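PDB 1WZO: HpcE from Thermus thermophilus, which probably isomerises 2-hydroxyhepta-2,4-diene-1,7-dioate in the breakdown of homoprotocatechuate, as a member of the fumarylacetoacetate hydrolase family. Local coordinates for residues E97-V102 / V210-T215. Numbering follows the deposited sequence.
Sequences EVELAV and VLLTGT
V102 and L211 form an antiparallel hydrogen-bonded pair, V102 N reaching L211 O at 2.8 Å and L211 N returning to V102 O at 2.9 Å, and the non-hydrogen-bonded pair A101–L212 follows. Beyond L212 one more backbone bond, T213 N to L100 O, is joined by threonine hydroxyls and waters that extend the pairing. A chi1 of 58° brings T213 OG1 to the same carbonyl as its own N, giving L100 O a second donor at 2.7 Å, tilted 16° from the carbonyl plane. One water joins this hydroxyl and G214 O to L100 N. Further on, T215 OG1 donates to V98 O over 2.6 Å, tilted 28° from the carbonyl plane, and a second water bridges that hydroxyl to V98 N.

The carboxylate of E99 lies against the G214 backbone, OE1 accepting a weak bond from G214 N (3.0 Å). Were E99 an alanine, the G214 amide would probably lose this acceptor and a gap would open beside its peptide. E97 OE2 and E99 OE2 approach to 3.0 Å without bonding, near D128, consistent with the acidic metal site of fumarylacetoacetate hydrolase relatives.

Apolar contacts are modest: A101 CB meets L212 CD2 at 4.0 Å, while T215 CG2 touches E97 CB and CG at a slant. Strand 210-212 lies between strands 94-104 and 46-50, L211 packs on helix 192-200, and L212 and A101 touch strand 120-131.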
ATOM      1  N   GLU B  97     -26.848  11.102   6.110  1.00 19.98           N
ATOM      2  CA  GLU B  97     -26.574  12.376   5.451  1.00 20.64           C
ATOM      3  C   GLU B  97     -26.189  12.065   4.010  1.00 19.61           C
ATOM      4  O   GLU B  97     -25.097  11.562   3.750  1.00 17.30           O
ATOM      5  CB  GLU B  97     -25.439  13.149   6.152  1.00 19.97           C
ATOM      6  CG  GLU B  97     -25.851  13.763   7.494  1.00 21.57           C
ATOM      7  CD  GLU B  97     -24.859  14.791   8.033  1.00 22.90           C
ATOM      8  OE1 GLU B  97     -25.132  15.374   9.105  1.00 23.59           O
ATOM      9  OE2 GLU B  97     -23.812  15.020   7.396  1.00 21.57           O
ATOM     10  N   VAL B  98     -27.091  12.344   3.068  1.00 20.08           N
ATOM     11  CA  VAL B  98     -26.792  12.074   1.666  1.00 18.57           C
ATOM     12  C   VAL B  98     -25.914  13.188   1.102  1.00 18.76           C
ATOM     13  O   VAL B  98     -26.281  14.363   1.124  1.00 19.21           O
ATOM     14  CB  VAL B  98     -28.098  11.909   0.816  1.00 20.72           C
ATOM     15  CG1 VAL B  98     -28.971  13.147   0.924  1.00 20.59           C
ATOM     16  CG2 VAL B  98     -27.739  11.613  -0.632  1.00 20.15           C
ATOM     17  N   GLU B  99     -24.736  12.818   0.612  1.00 18.05           N
ATOM     18  CA  GLU B  99     -23.818  13.817   0.085  1.00 18.59           C
ATOM     19  C   GLU B  99     -23.103  13.392  -1.179  1.00 16.81           C
ATOM     20  O   GLU B  99     -22.808  12.211  -1.383  1.00 16.57           O
ATOM     21  CB  GLU B  99     -22.757  14.174   1.143  1.00 19.47           C
ATOM     22  CG  GLU B  99     -23.304  14.313   2.556  1.00 18.51           C
ATOM     23  CD  GLU B  99     -22.306  14.932   3.528  1.00 19.06           C
ATOM     24  OE1 GLU B  99     -21.126  15.104   3.158  1.00 20.47           O
ATOM     25  OE2 GLU B  99     -22.705  15.246   4.665  1.00 19.91           O
ATOM     26  N   LEU B 100     -22.831  14.370  -2.034  1.00 17.02           N
ATOM     27  CA  LEU B 100     -22.089  14.120  -3.256  1.00 17.27           C
ATOM     28  C   LEU B 100     -20.634  13.995  -2.807  1.00 17.14           C
ATOM     29  O   LEU B 100     -20.128  14.867  -2.095  1.00 16.80           O
ATOM     30  CB  LEU B 100     -22.214  15.304  -4.219  1.00 17.82           C
ATOM     31  CG  LEU B 100     -21.335  15.258  -5.475  1.00 19.65           C
ATOM     32  CD1 LEU B 100     -21.761  14.097  -6.371  1.00 18.42           C
ATOM     33  CD2 LEU B 100     -21.446  16.586  -6.223  1.00 19.37           C
ATOM     34  N   ALA B 101     -19.981  12.912  -3.210  1.00 16.64           N
ATOM     35  CA  ALA B 101     -18.582  12.674  -2.868  1.00 17.52           C
ATOM     36  C   ALA B 101     -17.729  12.904  -4.110  1.00 18.17           C
ATOM     37  O   ALA B 101     -18.022  12.372  -5.182  1.00 19.60           O
ATOM     38  CB  ALA B 101     -18.401  11.245  -2.359  1.00 17.36           C
ATOM     39  N   VAL B 102     -16.677  13.704  -3.961  1.00 16.90           N
ATOM     40  CA  VAL B 102     -15.783  14.038  -5.062  1.00 16.32           C
ATOM     41  C   VAL B 102     -14.463  13.299  -4.915  1.00 18.04           C
ATOM     42  O   VAL B 102     -13.824  13.355  -3.859  1.00 15.80           O
ATOM     43  CB  VAL B 102     -15.511  15.556  -5.085  1.00 17.24           C
ATOM     44  CG1 VAL B 102     -14.649  15.927  -6.284  1.00 17.05           C
ATOM     45  CG2 VAL B 102     -16.839  16.308  -5.103  1.00 17.68           C
ATOM     46  N   VAL B 210     -10.771  11.917  -0.954  1.00 13.92           N
ATOM     47  CA  VAL B 210     -12.197  12.192  -1.143  1.00 14.97           C
ATOM     48  C   VAL B 210     -12.717  13.417  -0.399  1.00 17.79           C
ATOM     49  O   VAL B 210     -12.336  13.675   0.746  1.00 16.03           O
ATOM     50  CB  VAL B 210     -13.043  10.969  -0.696  1.00 13.97           C
ATOM     51  CG1 VAL B 210     -14.539  11.283  -0.810  1.00 12.33           C
ATOM     52  CG2 VAL B 210     -12.674   9.747  -1.534  1.00 13.05           C
ATOM     53  N   LEU B 211     -13.593  14.167  -1.067  1.00 16.37           N
ATOM     54  CA  LEU B 211     -14.208  15.345  -0.478  1.00 15.64           C
ATOM     55  C   LEU B 211     -15.704  15.105  -0.375  1.00 16.69           C
ATOM     56  O   LEU B 211     -16.357  14.787  -1.376  1.00 17.49           O
ATOM     57  CB  LEU B 211     -13.949  16.582  -1.348  1.00 17.52           C
ATOM     58  CG  LEU B 211     -14.766  17.841  -1.020  1.00 16.74           C
ATOM     59  CD1 LEU B 211     -14.409  18.358   0.370  1.00 16.38           C
ATOM     60  CD2 LEU B 211     -14.492  18.908  -2.074  1.00 15.55           C
ATOM     61  N   LEU B 212     -16.237  15.228   0.838  1.00 14.41           N
ATOM     62  CA  LEU B 212     -17.667  15.069   1.086  1.00 15.50           C
ATOM     63  C   LEU B 212     -18.175  16.504   1.089  1.00 17.19           C
ATOM     64  O   LEU B 212     -17.663  17.352   1.823  1.00 18.32           O
ATOM     65  CB  LEU B 212     -17.907  14.400   2.443  1.00 15.32           C
ATOM     66  CG  LEU B 212     -17.239  13.029   2.606  1.00 16.23           C
ATOM     67  CD1 LEU B 212     -17.560  12.461   3.983  1.00 17.39           C
ATOM     68  CD2 LEU B 212     -17.716  12.087   1.505  1.00 17.43           C
ATOM     69  N   THR B 213     -19.191  16.775   0.281  1.00 16.65           N
ATOM     70  CA  THR B 213     -19.685  18.135   0.133  1.00 16.55           C
ATOM     71  C   THR B 213     -20.819  18.631   1.023  1.00 16.47           C
ATOM     72  O   THR B 213     -21.298  19.750   0.846  1.00 17.99           O
ATOM     73  CB  THR B 213     -20.042  18.376  -1.346  1.00 17.67           C
ATOM     74  OG1 THR B 213     -21.010  17.407  -1.769  1.00 16.63           O
ATOM     75  CG2 THR B 213     -18.782  18.226  -2.212  1.00 15.97           C
ATOM     76  N   GLY B 214     -21.243  17.819   1.980  1.00 17.61           N
ATOM     77  CA  GLY B 214     -22.297  18.250   2.882  1.00 18.59           C
ATOM     78  C   GLY B 214     -23.686  17.804   2.477  1.00 20.41           C
ATOM     79  O   GLY B 214     -23.859  17.112   1.471  1.00 20.04           O
ATOM     80  N   THR B 215     -24.681  18.211   3.258  1.00 21.50           N
ATOM     81  CA  THR B 215     -26.063  17.835   2.983  1.00 23.63           C
ATOM     82  C   THR B 215     -27.042  18.837   3.590  1.00 24.21           C
ATOM     83  O   THR B 215     -26.731  19.511   4.575  1.00 22.51           O
ATOM     84  CB  THR B 215     -26.380  16.438   3.571  1.00 24.04           C
ATOM     85  OG1 THR B 215     -27.514  15.875   2.906  1.00 23.56           O
ATOM     86  CG2 THR B 215     -26.683  16.540   5.065  1.00 24.49           C
TER
HETATM   87  O   HOH W   1     -29.349  14.392   4.285  1.00 24.88           O
HETATM   88  O   HOH W   2     -23.630  17.343  -1.178  1.00 16.92           O